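Local coordinates for lactococcal prophage ps3 protein 05 (PDB 3G8W) that is probably an acetyltransferase of the GNAT family, likely to transfer an acetyl group from acetyl-CoA to a substrate not yet identified, at residues 65-70 against 96-101; 70-75 against 107-112; 101-106 against 130-135; 118-123 against 136-141. All blocks are in the same frame, centred on the assembly; numbering follows the deposited sequence.

Contact 1: 65-70 against 96-101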
loop_
_atom_site.group_PDB
_atom_site.type_symbol
_atom_site.label_atom_id
_atom_site.label_comp_id
_atom_site.label_asym_id
_atom_site.label_seq_id
_atom_site.Cartn_x
_atom_site.Cartn_y
_atom_site.Cartn_z
ATOM N N GLU B 65 -3.965 -18.509 26.380
ATOM C CA GLU B 65 -4.851 -18.209 25.256
ATOM C C GLU B 65 -4.572 -16.862 24.580
ATOM O O GLU B 65 -4.489 -15.813 25.222
ATOM C CB GLU B 65 -6.324 -18.309 25.695
ATOM C CG GLU B 65 -7.050 -19.624 25.351
ATOM C CD GLU B 65 -6.530 -20.854 26.116
ATOM O OE1 GLU B 65 -7.297 -21.459 26.910
ATOM O OE2 GLU B 65 -5.355 -21.234 25.915
ATOM N N LEU B 66 -4.418 -16.905 23.267
ATOM C CA LEU B 66 -4.376 -15.685 22.488
ATOM C C LEU B 66 -5.805 -15.130 22.424
ATOM O O LEU B 66 -6.747 -15.857 22.111
ATOM C CB LEU B 66 -3.804 -15.960 21.095
ATOM C CG LEU B 66 -3.582 -14.751 20.185
ATOM C CD1 LEU B 66 -2.602 -13.727 20.770
ATOM C CD2 LEU B 66 -3.150 -15.217 18.802
ATOM N N VAL B 67 -5.969 -13.851 22.742
ATOM C CA VAL B 67 -7.306 -13.299 22.995
ATOM C C VAL B 67 -7.645 -12.201 22.005
ATOM O O VAL B 67 -8.791 -12.044 21.588
ATOM C CB VAL B 67 -7.424 -12.789 24.443
ATOM C CG1 VAL B 67 -8.682 -12.012 24.635
ATOM C CG2 VAL B 67 -7.415 -13.957 25.398
ATOM N N ALA B 68 -6.635 -11.441 21.622
ATOM C CA ALA B 68 -6.799 -10.481 20.560
ATOM C C ALA B 68 -5.564 -10.498 19.663
ATOM O O ALA B 68 -4.555 -11.120 20.003
ATOM C CB ALA B 68 -7.059 -9.094 21.143
ATOM N N THR B 69 -5.667 -9.821 18.517
ATOM C CA THR B 69 -4.591 -9.791 17.511
ATOM C C THR B 69 -4.720 -8.580 16.608
ATOM O O THR B 69 -5.830 -8.105 16.347
ATOM C CB THR B 69 -4.594 -11.063 16.637
ATOM O OG1 THR B 69 -3.311 -11.694 16.711
ATOM C CG2 THR B 69 -4.954 -10.757 15.175
ATOM N N CYS B 70 -3.591 -8.079 16.122
ATOM C CA CYS B 70 -3.623 -7.008 15.145
ATOM C C CYS B 70 -2.296 -6.877 14.425
ATOM O O CYS B 70 -1.253 -6.996 15.054
ATOM C CB CYS B 70 -3.958 -5.707 15.839
ATOM S SG CYS B 70 -4.366 -4.443 14.678
ATOM N N GLU B 96 -13.891 -5.804 23.950
ATOM C CA GLU B 96 -13.349 -4.504 23.625
ATOM C C GLU B 96 -12.394 -3.933 24.663
ATOM O O GLU B 96 -11.526 -3.137 24.312
ATOM C CB GLU B 96 -14.472 -3.521 23.428
ATOM C CG GLU B 96 -14.632 -3.055 22.019
ATOM C CD GLU B 96 -15.603 -1.891 21.936
ATOM O OE1 GLU B 96 -16.050 -1.552 20.802
ATOM O OE2 GLU B 96 -15.916 -1.324 23.025
ATOM N N ILE B 97 -12.565 -4.288 25.935
ATOM C CA ILE B 97 -11.658 -3.790 26.965
ATOM C C ILE B 97 -10.255 -4.232 26.584
ATOM O O ILE B 97 -9.289 -3.462 26.688
ATOM C CB ILE B 97 -12.019 -4.311 28.364
ATOM C CG1 ILE B 97 -13.101 -3.445 28.998
ATOM C CG2 ILE B 97 -10.833 -4.281 29.282
ATOM C CD1 ILE B 97 -14.493 -3.899 28.715
ATOM N N VAL B 98 -10.178 -5.471 26.103
ATOM C CA VAL B 98 -8.931 -6.119 25.732
ATOM C C VAL B 98 -8.358 -5.552 24.436
ATOM O O VAL B 98 -7.168 -5.275 24.367
ATOM C CB VAL B 98 -9.137 -7.649 25.604
ATOM C CG1 VAL B 98 -7.888 -8.330 25.105
ATOM C CG2 VAL B 98 -9.556 -8.233 26.944
ATOM N N ASN B 99 -9.193 -5.395 23.410
ATOM C CA ASN B 99 -8.729 -4.862 22.130
ATOM C C ASN B 99 -8.189 -3.437 22.306
ATOM O O ASN B 99 -7.123 -3.105 21.806
ATOM C CB ASN B 99 -9.850 -4.894 21.084
ATOM C CG ASN B 99 -9.322 -4.872 19.647
ATOM O OD1 ASN B 99 -8.477 -5.675 19.258
ATOM N ND2 ASN B 99 -9.841 -3.961 18.849
ATOM N N ARG B 100 -8.931 -2.603 23.038
ATOM C CA ARG B 100 -8.511 -1.238 23.343
ATOM C C ARG B 100 -7.127 -1.262 23.961
ATOM O O ARG B 100 -6.289 -0.439 23.631
ATOM C CB ARG B 100 -9.507 -0.545 24.252
ATOM C CG ARG B 100 -9.124 0.834 24.636
ATOM C CD ARG B 100 -10.218 1.534 25.434
ATOM N NE ARG B 100 -11.552 1.437 24.824
ATOM C CZ ARG B 100 -12.021 2.231 23.858
ATOM N NH1 ARG B 100 -11.284 3.207 23.362
ATOM N NH2 ARG B 100 -13.237 2.048 23.379
ATOM N N GLU B 101 -6.864 -2.222 24.830
ATOM C CA GLU B 101 -5.547 -2.313 25.433
ATOM C C GLU B 101 -4.499 -2.715 24.386
ATOM O O GLU B 101 -3.371 -2.210 24.384
ATOM C CB GLU B 101 -5.580 -3.292 26.593
ATOM C CG GLU B 101 -4.580 -3.012 27.673
ATOM C CD GLU B 101 -4.689 -4.028 28.805
ATOM O OE1 GLU B 101 -3.671 -4.723 29.090
ATOM O OE2 GLU B 101 -5.802 -4.143 29.400
#
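Val98 reaches from helix 96-101 to Val67 and Ala68 of strand 65-70. Its CB is directed toward the strand and carries CG1 anti to the backbone N (chi1 175°), which makes this methyl the touching group. CG1 lies 3.8 Å from Val67 CG1 and 4.1 Å from the CB of Ala68, resting against two consecutive residues of the strand. The two valine side chains cross at about a right angle, each offering its CG1.

That consecutive residues can both be directed at the helix follows from a classic beta bulge: Val67 and Ala68 together face Ala60 of the neighbouring strand, and the usual alternation of sides is interrupted there. The next helix residue, Asn99, comes alongside Ala68. Its OD1 is 4.2 Å from Ala68 CB, a packing contact and not a polar one. The amide finds its polar partner elsewhere, ND2 bonding to Asn89 OD1, while Asn89 ND2 in turn bonds to Thr69 O; Asn89 thus ties the helix to the backbone of the strand.

The axes of the two short segments approach to 8.4 Å and are inclined at 51°, and Ala68 and Asn99 bring their CA atoms within 6.1 Å of each other, a closeness that the small alanine allows. Strand 65-74 lies between strands 55-62 and 83-91 in the sheet; helix 96-112 packs on the face to which Ala68 points, helix 15-24 takes up Leu66 and Thr69, and helix 127-136 meets Asn99 through Phe132.

Contact 2: 70-75 against 107-112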
loop_
_atom_site.group_PDB
_atom_site.type_symbol
_atom_site.label_atom_id
_atom_site.label_comp_id
_atom_site.label_asym_id
_atom_site.label_seq_id
_atom_site.Cartn_x
_atom_site.Cartn_y
_atom_site.Cartn_z
ATOM N N CYS B 70 -3.591 -8.079 16.122
ATOM C CA CYS B 70 -3.623 -7.008 15.145
ATOM C C CYS B 70 -2.296 -6.877 14.425
ATOM O O CYS B 70 -1.253 -6.996 15.054
ATOM C CB CYS B 70 -3.958 -5.707 15.839
ATOM S SG CYS B 70 -4.366 -4.443 14.678
ATOM N N THR B 71 -2.325 -6.634 13.117
ATOM C CA THR B 71 -1.080 -6.453 12.355
ATOM C C THR B 71 -0.656 -5.002 12.195
ATOM O O THR B 71 -1.459 -4.143 11.875
ATOM C CB THR B 71 -1.154 -7.077 10.951
ATOM O OG1 THR B 71 -1.150 -8.495 11.068
ATOM C CG2 THR B 71 0.046 -6.686 10.126
ATOM N N LEU B 72 0.629 -4.746 12.399
ATOM C CA LEU B 72 1.213 -3.474 12.009
ATOM C C LEU B 72 2.109 -3.678 10.800
ATOM O O LEU B 72 3.109 -4.427 10.855
ATOM C CB LEU B 72 1.993 -2.840 13.164
ATOM C CG LEU B 72 2.257 -1.347 12.970
ATOM C CD1 LEU B 72 0.972 -0.597 12.628
ATOM C CD2 LEU B 72 2.920 -0.750 14.202
ATOM N N LYS B 73 1.735 -3.029 9.705
ATOM C CA LYS B 73 2.516 -3.102 8.474
ATOM C C LYS B 73 3.064 -1.720 8.193
ATOM O O LYS B 73 2.338 -0.816 7.805
ATOM C CB LYS B 73 1.661 -3.625 7.305
ATOM C CG LYS B 73 2.449 -4.178 6.124
ATOM C CD LYS B 73 2.953 -3.094 5.140
ATOM C CE LYS B 73 4.121 -3.657 4.256
ATOM N NZ LYS B 73 4.876 -2.641 3.419
ATOM N N GLN B 74 4.344 -1.544 8.454
ATOM C CA GLN B 74 5.011 -0.290 8.175
ATOM C C GLN B 74 5.425 -0.292 6.697
ATOM O O GLN B 74 5.704 -1.341 6.132
ATOM C CB GLN B 74 6.201 -0.133 9.103
ATOM C CG GLN B 74 6.802 1.227 9.092
ATOM C CD GLN B 74 8.084 1.295 9.879
ATOM O OE1 GLN B 74 8.507 0.315 10.496
ATOM N NE2 GLN B 74 8.715 2.453 9.867
HETATM N N MSE B 75 5.435 0.865 6.055
HETATM C CA MSE B 75 5.606 0.885 4.611
HETATM C C MSE B 75 7.060 0.952 4.372
HETATM O O MSE B 75 7.613 2.046 4.399
HETATM C CB MSE B 75 5.005 2.143 3.991
HETATM C CG MSE B 75 3.821 2.686 4.693
HETATM SE SE MSE B 75 2.337 2.356 3.553
HETATM C CE MSE B 75 2.270 3.995 2.481
ATOM N N ILE B 107 0.100 1.359 19.405
ATOM C CA ILE B 107 0.434 2.764 19.239
ATOM C C ILE B 107 1.774 3.079 19.896
ATOM O O ILE B 107 2.630 3.737 19.289
ATOM C CB ILE B 107 -0.674 3.702 19.739
ATOM C CG1 ILE B 107 -1.903 3.573 18.832
ATOM C CG2 ILE B 107 -0.192 5.132 19.711
ATOM C CD1 ILE B 107 -3.087 4.405 19.268
ATOM N N GLN B 108 1.980 2.574 21.110
ATOM C CA GLN B 108 3.218 2.849 21.816
ATOM C C GLN B 108 4.422 2.323 21.049
ATOM O O GLN B 108 5.461 2.978 21.001
ATOM C CB GLN B 108 3.198 2.295 23.241
ATOM C CG GLN B 108 4.198 2.991 24.194
ATOM C CD GLN B 108 3.989 4.515 24.265
ATOM O OE1 GLN B 108 2.894 5.026 23.988
ATOM N NE2 GLN B 108 5.039 5.239 24.632
ATOM N N TYR B 109 4.268 1.146 20.451
ATOM C CA TYR B 109 5.308 0.557 19.635
ATOM C C TYR B 109 5.613 1.435 18.406
ATOM O O TYR B 109 6.791 1.665 18.067
ATOM C CB TYR B 109 4.890 -0.836 19.191
ATOM C CG TYR B 109 5.869 -1.452 18.221
ATOM C CD1 TYR B 109 5.671 -1.358 16.833
ATOM C CD2 TYR B 109 7.020 -2.118 18.690
ATOM C CE1 TYR B 109 6.579 -1.929 15.943
ATOM C CE2 TYR B 109 7.933 -2.687 17.812
ATOM C CZ TYR B 109 7.707 -2.594 16.448
ATOM O OH TYR B 109 8.614 -3.162 15.593
ATOM N N ALA B 110 4.544 1.911 17.748
ATOM C CA ALA B 110 4.657 2.778 16.570
ATOM C C ALA B 110 5.538 3.978 16.890
ATOM O O ALA B 110 6.559 4.184 16.221
ATOM C CB ALA B 110 3.290 3.235 16.074
ATOM N N LYS B 111 5.139 4.743 17.916
ATOM C CA LYS B 111 5.911 5.886 18.402
ATOM C C LYS B 111 7.380 5.511 18.533
ATOM O O LYS B 111 8.248 6.252 18.092
ATOM C CB LYS B 111 5.409 6.362 19.771
ATOM C CG LYS B 111 4.010 6.972 19.824
ATOM C CD LYS B 111 3.910 8.036 20.931
ATOM C CE LYS B 111 4.866 9.220 20.623
ATOM N NZ LYS B 111 4.933 10.302 21.662
ATOM N N GLU B 112 7.646 4.350 19.131
ATOM C CA GLU B 112 9.008 3.926 19.457
ATOM C C GLU B 112 9.792 3.493 18.216
ATOM O O GLU B 112 11.001 3.341 18.256
ATOM C CB GLU B 112 9.001 2.828 20.547
ATOM C CG GLU B 112 8.424 3.277 21.915
ATOM C CD GLU B 112 8.091 2.121 22.877
ATOM O OE1 GLU B 112 9.010 1.435 23.348
ATOM O OE2 GLU B 112 6.901 1.912 23.193
#
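Leu72 and Ala110 mark the closest backbone approach of strand 70-74 to helix 107-112, with their CA atoms 8.5 Å apart, a gap bridged by side chains alone. Leu72 supplies the strand's whole share. Its CG is anti to the backbone N (chi1 -162°), which carries the branch out toward the helix, and CD2 makes both contacts. This methyl sits at the edge of the Tyr109 ring, near the ring plane, 3.9 Å from CD1. It also comes within 4.4 Å of Ala110 CB, a looser touch, and so touches both an aromatic edge and a methyl of successive helix residues. The Tyr109 ring meets Phe58 in an edge-to-face pair, which extends the apolar cluster to strand 55-62.

Lys73, on the other face, folds along the strand so that NZ bonds to Gln74 O (3.1 Å).

Leu72 also packs on Ile106, Ala84 and Leu86. A long helix laid over the central strands, its apolar side filling the space above the sheet, is characteristic of the GNAT fold, in which helix 96-112 forms the connection of a beta-alpha-beta crossover between parallel strands 83-91 and 117-123.

Contact 3: 101-106 against 130-135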
loop_
_atom_site.group_PDB
_atom_site.type_symbol
_atom_site.label_atom_id
_atom_site.label_comp_id
_atom_site.label_asym_id
_atom_site.label_seq_id
_atom_site.Cartn_x
_atom_site.Cartn_y
_atom_site.Cartn_z
ATOM N N GLU B 101 -6.864 -2.222 24.830
ATOM C CA GLU B 101 -5.547 -2.313 25.433
ATOM C C GLU B 101 -4.499 -2.715 24.386
ATOM O O GLU B 101 -3.371 -2.210 24.384
ATOM C CB GLU B 101 -5.580 -3.292 26.593
ATOM C CG GLU B 101 -4.580 -3.012 27.673
ATOM C CD GLU B 101 -4.689 -4.028 28.805
ATOM O OE1 GLU B 101 -3.671 -4.723 29.090
ATOM O OE2 GLU B 101 -5.802 -4.143 29.400
ATOM N N LEU B 102 -4.882 -3.622 23.493
ATOM C CA LEU B 102 -4.029 -4.032 22.387
ATOM C C LEU B 102 -3.672 -2.861 21.430
ATOM O O LEU B 102 -2.488 -2.663 21.128
ATOM C CB LEU B 102 -4.731 -5.149 21.615
ATOM C CG LEU B 102 -4.035 -6.260 20.836
ATOM C CD1 LEU B 102 -4.605 -6.263 19.458
ATOM C CD2 LEU B 102 -2.545 -6.125 20.769
ATOM N N ILE B 103 -4.683 -2.094 20.968
ATOM C CA ILE B 103 -4.455 -0.988 20.017
ATOM C C ILE B 103 -3.484 0.001 20.640
ATOM O O ILE B 103 -2.524 0.411 19.995
ATOM C CB ILE B 103 -5.770 -0.305 19.484
ATOM C CG1 ILE B 103 -6.570 -1.267 18.599
ATOM C CG2 ILE B 103 -5.483 0.956 18.671
ATOM C CD1 ILE B 103 -5.725 -2.232 17.787
ATOM N N ASN B 104 -3.696 0.320 21.910
ATOM C CA ASN B 104 -2.772 1.165 22.646
ATOM C C ASN B 104 -1.335 0.675 22.671
ATOM O O ASN B 104 -0.427 1.474 22.482
ATOM C CB ASN B 104 -3.269 1.416 24.050
ATOM C CG ASN B 104 -4.129 2.677 24.154
ATOM O OD1 ASN B 104 -4.266 3.230 25.243
ATOM N ND2 ASN B 104 -4.699 3.142 23.041
ATOM N N HIS B 105 -1.125 -0.623 22.875
ATOM C CA HIS B 105 0.224 -1.188 22.881
ATOM C C HIS B 105 0.822 -0.896 21.515
ATOM O O HIS B 105 1.959 -0.417 21.402
ATOM C CB HIS B 105 0.179 -2.704 23.128
ATOM C CG HIS B 105 1.524 -3.349 23.294
ATOM N ND1 HIS B 105 2.396 -3.552 22.242
ATOM C CD2 HIS B 105 2.133 -3.873 24.385
ATOM C CE1 HIS B 105 3.494 -4.146 22.681
ATOM N NE2 HIS B 105 3.355 -4.358 23.976
ATOM N N ILE B 106 0.028 -1.152 20.476
ATOM C CA ILE B 106 0.511 -1.017 19.113
ATOM C C ILE B 106 0.849 0.432 18.825
ATOM O O ILE B 106 1.803 0.705 18.118
ATOM C CB ILE B 106 -0.462 -1.605 18.073
ATOM C CG1 ILE B 106 -0.606 -3.126 18.270
ATOM C CG2 ILE B 106 0.012 -1.276 16.671
ATOM C CD1 ILE B 106 -1.483 -3.809 17.214
ATOM N N LYS B 130 -15.819 1.369 13.175
ATOM C CA LYS B 130 -15.661 2.808 12.985
ATOM C C LYS B 130 -15.732 3.518 14.321
ATOM O O LYS B 130 -14.895 4.371 14.625
ATOM C CB LYS B 130 -16.712 3.372 12.021
ATOM C CG LYS B 130 -16.188 3.494 10.555
ATOM C CD LYS B 130 -16.728 4.770 9.869
ATOM C CE LYS B 130 -17.918 4.442 8.962
ATOM N NZ LYS B 130 -17.429 3.769 7.697
ATOM N N VAL B 131 -16.742 3.140 15.108
ATOM C CA VAL B 131 -16.932 3.618 16.465
ATOM C C VAL B 131 -15.738 3.259 17.381
ATOM O O VAL B 131 -15.196 4.115 18.094
ATOM C CB VAL B 131 -18.240 3.066 17.069
ATOM C CG1 VAL B 131 -18.385 3.528 18.498
ATOM C CG2 VAL B 131 -19.423 3.502 16.244
ATOM N N PHE B 132 -15.320 2.004 17.369
ATOM C CA PHE B 132 -14.166 1.654 18.150
ATOM C C PHE B 132 -12.930 2.516 17.815
ATOM O O PHE B 132 -12.398 3.211 18.695
ATOM C CB PHE B 132 -13.862 0.179 18.010
ATOM C CG PHE B 132 -12.719 -0.277 18.857
ATOM C CD1 PHE B 132 -12.857 -0.356 20.237
ATOM C CD2 PHE B 132 -11.497 -0.632 18.259
ATOM C CE1 PHE B 132 -11.795 -0.777 21.018
ATOM C CE2 PHE B 132 -10.405 -1.054 19.033
ATOM C CZ PHE B 132 -10.540 -1.140 20.414
ATOM N N PHE B 133 -12.487 2.495 16.555
ATOM C CA PHE B 133 -11.193 3.129 16.221
ATOM C C PHE B 133 -11.298 4.609 16.329
ATOM O O PHE B 133 -10.338 5.318 16.591
ATOM C CB PHE B 133 -10.679 2.708 14.845
ATOM C CG PHE B 133 -10.174 1.303 14.835
ATOM C CD1 PHE B 133 -8.887 1.017 15.306
ATOM C CD2 PHE B 133 -11.003 0.253 14.414
ATOM C CE1 PHE B 133 -8.413 -0.294 15.349
ATOM C CE2 PHE B 133 -10.546 -1.056 14.428
ATOM C CZ PHE B 133 -9.243 -1.344 14.900
ATOM N N SER B 134 -12.510 5.061 16.152
ATOM C CA SER B 134 -12.778 6.444 16.189
ATOM C C SER B 134 -12.622 6.887 17.639
ATOM O O SER B 134 -12.077 7.951 17.942
ATOM C CB SER B 134 -14.171 6.613 15.683
ATOM O OG SER B 134 -14.614 7.856 16.051
ATOM N N SER B 135 -13.054 6.024 18.544
ATOM C CA SER B 135 -13.023 6.336 19.955
ATOM C C SER B 135 -11.583 6.324 20.434
ATOM O O SER B 135 -11.262 6.880 21.481
ATOM C CB SER B 135 -13.836 5.321 20.719
ATOM O OG SER B 135 -13.014 4.289 21.186
#
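Ile103 meets Phe132 and Phe133 because the first torsions of the two aromatics diverge: Phe132 holds CG anti to its backbone N (chi1 -177°), whereas Phe133 sets CG anti to the carbonyl carbon (chi1 -73°). Both rings are thereby swung to the same isoleucine although neither CB points straight at the opposite helix. Ile103 CG1 is the shared point of contact, 3.9 Å from Phe132 CE2 and equally 3.9 Å from Phe133 CE1. It comes to Phe132 at the edge, near the ring plane. Beyond it, CD1 adds a further touch on Phe133 CE1 at 4.1 Å, and the isoleucine crosses this second side chain at about a right angle.

The rings are also fitted to each other. Phe132 turns its edge to a face of Phe133, with CD2 standing 3.8 Å above the centre of that ring. No hydrogen bond joins the helices through these residues, and the interface between them is apolar. Next to it, Ser135 OG bonds back to Phe132 O at 2.8 Å, in the carbonyl plane on a lone pair, and also pairs with Arg100 NH1, a polar link to helix 96-112.

Phe132 is further covered by Glu96 and Arg100, while Phe133 continues down to Asn89 of strand 83-91 and to Ile120 and Ile122 of strand 117-123. Helices 96-112 and 127-136 therefore lie side by side on one face of the sheet.

Contact 4: 118-123 against 136-141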
loop_
_atom_site.group_PDB
_atom_site.type_symbol
_atom_site.label_atom_id
_atom_site.label_comp_id
_atom_site.label_asym_id
_atom_site.label_seq_id
_atom_site.Cartn_x
_atom_site.Cartn_y
_atom_site.Cartn_z
ATOM N N LEU B 118 -0.631 6.478 11.627
ATOM C CA LEU B 118 -1.270 5.177 11.440
ATOM C C LEU B 118 -2.531 5.327 10.616
ATOM O O LEU B 118 -3.297 6.284 10.814
ATOM C CB LEU B 118 -1.621 4.530 12.773
ATOM C CG LEU B 118 -0.428 4.198 13.674
ATOM C CD1 LEU B 118 -0.892 3.614 15.013
ATOM C CD2 LEU B 118 0.561 3.265 13.003
HETATM N N MSE B 119 -2.725 4.386 9.690
HETATM C CA MSE B 119 -3.938 4.287 8.917
HETATM C C MSE B 119 -4.589 2.907 9.014
HETATM O O MSE B 119 -3.924 1.876 9.154
HETATM C CB MSE B 119 -3.669 4.606 7.455
HETATM C CG MSE B 119 -3.633 6.071 7.102
HETATM SE SE MSE B 119 -2.396 6.289 5.616
HETATM C CE MSE B 119 -3.432 5.715 4.102
ATOM N N ILE B 120 -5.906 2.900 8.905
ATOM C CA ILE B 120 -6.676 1.677 8.834
ATOM C C ILE B 120 -7.806 1.893 7.844
ATOM O O ILE B 120 -8.399 2.967 7.789
ATOM C CB ILE B 120 -7.191 1.221 10.238
ATOM C CG1 ILE B 120 -7.832 -0.160 10.165
ATOM C CG2 ILE B 120 -8.078 2.284 10.944
ATOM C CD1 ILE B 120 -7.610 -0.960 11.464
ATOM N N ALA B 121 -8.050 0.876 7.025
ATOM C CA ALA B 121 -9.170 0.862 6.103
ATOM C C ALA B 121 -10.234 -0.014 6.723
ATOM O O ALA B 121 -9.977 -1.179 7.058
ATOM C CB ALA B 121 -8.743 0.314 4.756
ATOM N N ILE B 122 -11.425 0.554 6.910
ATOM C CA ILE B 122 -12.557 -0.179 7.505
ATOM C C ILE B 122 -13.701 -0.231 6.518
ATOM O O ILE B 122 -14.003 0.781 5.880
ATOM C CB ILE B 122 -13.041 0.471 8.806
ATOM C CG1 ILE B 122 -11.888 0.517 9.813
ATOM C CG2 ILE B 122 -14.168 -0.335 9.375
ATOM C CD1 ILE B 122 -12.031 1.503 10.963
ATOM N N ALA B 123 -14.314 -1.412 6.393
ATOM C CA ALA B 123 -15.458 -1.629 5.497
ATOM C C ALA B 123 -16.610 -0.710 5.853
ATOM O O ALA B 123 -17.077 -0.703 6.984
ATOM C CB ALA B 123 -15.907 -3.070 5.557
ATOM N N ILE B 136 -10.711 5.696 19.662
ATOM C CA ILE B 136 -9.311 5.700 20.003
ATOM C C ILE B 136 -8.607 7.010 19.578
ATOM O O ILE B 136 -7.647 7.436 20.221
ATOM C CB ILE B 136 -8.637 4.422 19.491
ATOM C CG1 ILE B 136 -8.940 3.308 20.479
ATOM C CG2 ILE B 136 -7.154 4.595 19.322
ATOM C CD1 ILE B 136 -8.875 1.966 19.853
ATOM N N GLY B 137 -9.110 7.668 18.537
ATOM C CA GLY B 137 -8.577 8.971 18.133
ATOM C C GLY B 137 -8.307 9.079 16.642
ATOM O O GLY B 137 -7.767 10.081 16.178
ATOM N N PHE B 138 -8.699 8.042 15.903
ATOM C CA PHE B 138 -8.596 8.029 14.472
ATOM C C PHE B 138 -9.634 8.960 13.905
ATOM O O PHE B 138 -10.664 9.206 14.521
ATOM C CB PHE B 138 -8.819 6.626 13.954
ATOM C CG PHE B 138 -7.644 5.703 14.135
ATOM C CD1 PHE B 138 -6.907 5.289 13.038
ATOM C CD2 PHE B 138 -7.308 5.203 15.385
ATOM C CE1 PHE B 138 -5.827 4.379 13.190
ATOM C CE2 PHE B 138 -6.224 4.287 15.559
ATOM C CZ PHE B 138 -5.493 3.876 14.470
ATOM N N GLU B 139 -9.345 9.517 12.743
ATOM C CA GLU B 139 -10.218 10.510 12.119
ATOM C C GLU B 139 -10.290 10.202 10.658
ATOM O O GLU B 139 -9.465 9.474 10.151
ATOM C CB GLU B 139 -9.685 11.906 12.343
ATOM C CG GLU B 139 -9.806 12.356 13.772
ATOM C CD GLU B 139 -9.311 13.771 14.003
ATOM O OE1 GLU B 139 -9.894 14.461 14.870
ATOM O OE2 GLU B 139 -8.353 14.205 13.323
ATOM N N ASN B 140 -11.312 10.713 9.993
ATOM C CA ASN B 140 -11.558 10.416 8.591
ATOM C C ASN B 140 -10.475 10.997 7.686
ATOM O O ASN B 140 -10.120 12.161 7.816
ATOM C CB ASN B 140 -12.934 10.959 8.190
ATOM C CG ASN B 140 -14.070 10.163 8.799
ATOM O OD1 ASN B 140 -14.449 9.112 8.273
ATOM N ND2 ASN B 140 -14.636 10.665 9.910
ATOM N N LEU B 141 -9.953 10.174 6.786
ATOM C CA LEU B 141 -8.974 10.605 5.784
ATOM C C LEU B 141 -9.625 10.600 4.408
ATOM O O LEU B 141 -9.655 11.598 3.739
ATOM C CB LEU B 141 -7.777 9.659 5.774
ATOM C CG LEU B 141 -6.633 9.978 4.802
ATOM C CD1 LEU B 141 -5.843 11.240 5.200
ATOM C CD2 LEU B 141 -5.706 8.799 4.698
#
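Phe138 and Ile120 meet at about a right angle, and beside them Met119 slants across Leu141; these two crossings carry the contact, one on each side of strand 118-123. Ile120 touches the ring with CG2, which lies between the backbone N and the carbonyl carbon while CG1 is anti to N (chi1 -172°). The methyl is equally near two ring atoms, 3.8 Å from Phe138 CE1 and 3.8 Å from Phe138 CD1. The same CE1 reaches the strand two residues earlier, 4.2 Å from Leu118 CB, so that the ring spans Leu118 and Ile120, which share a face. Its edge is met in plane by CG2 of Ile136.

The CB of Met119, a selenomethionine, points away from segment 136-141, yet its chain bends at chi2 and chi3 and brings the terminal methyl back: CE is 3.9 Å from Leu141 CD2. The Met119 side chain also lies about 3 Å from a bound buffer molecule, 2-[N-cyclohexylamino]ethane sulfonic acid, probably a guest from crystallisation.

Gly137 ends helix 127-136 in a Schellman motif, with a positive phi of 132°, and the chain then turns to deliver Phe138 over the sheet.

Strands 117-123 and 139-150 are not direct neighbours, for strand 153-163 runs between them and bonds to Leu118, Ile120 and Ile122. Its Tyr162 meets the Phe138 ring, Leu86 of strand 83-91 touches the same phenylalanine, and helix 96-112 covers Leu118 through Ile107 and Ala110.

In the fold
All four contacts are mainly buried and apolar, and none has a hydrogen bond between its segments. Contacts 1 and 2 seat opposite ends of helix 96-112 on strand 65-74; polar bonds flank contact 1, whereas contact 2 is flanked by aliphatic side chains and one aromatic pair. Contact 3 joins the middle of that helix to helix 127-136, and the Arg100–Ser135 bond ties it to contact 1. In contact 4 the end of helix 127-136 gives way to the strand beyond, and its Met119–Leu141 pair is the part nearest the surface. Leu118 packs against Leu72 and Ala110 of contact 2, while Ile120 and Ile122 lie under Phe133 of contact 3, making one continuous core.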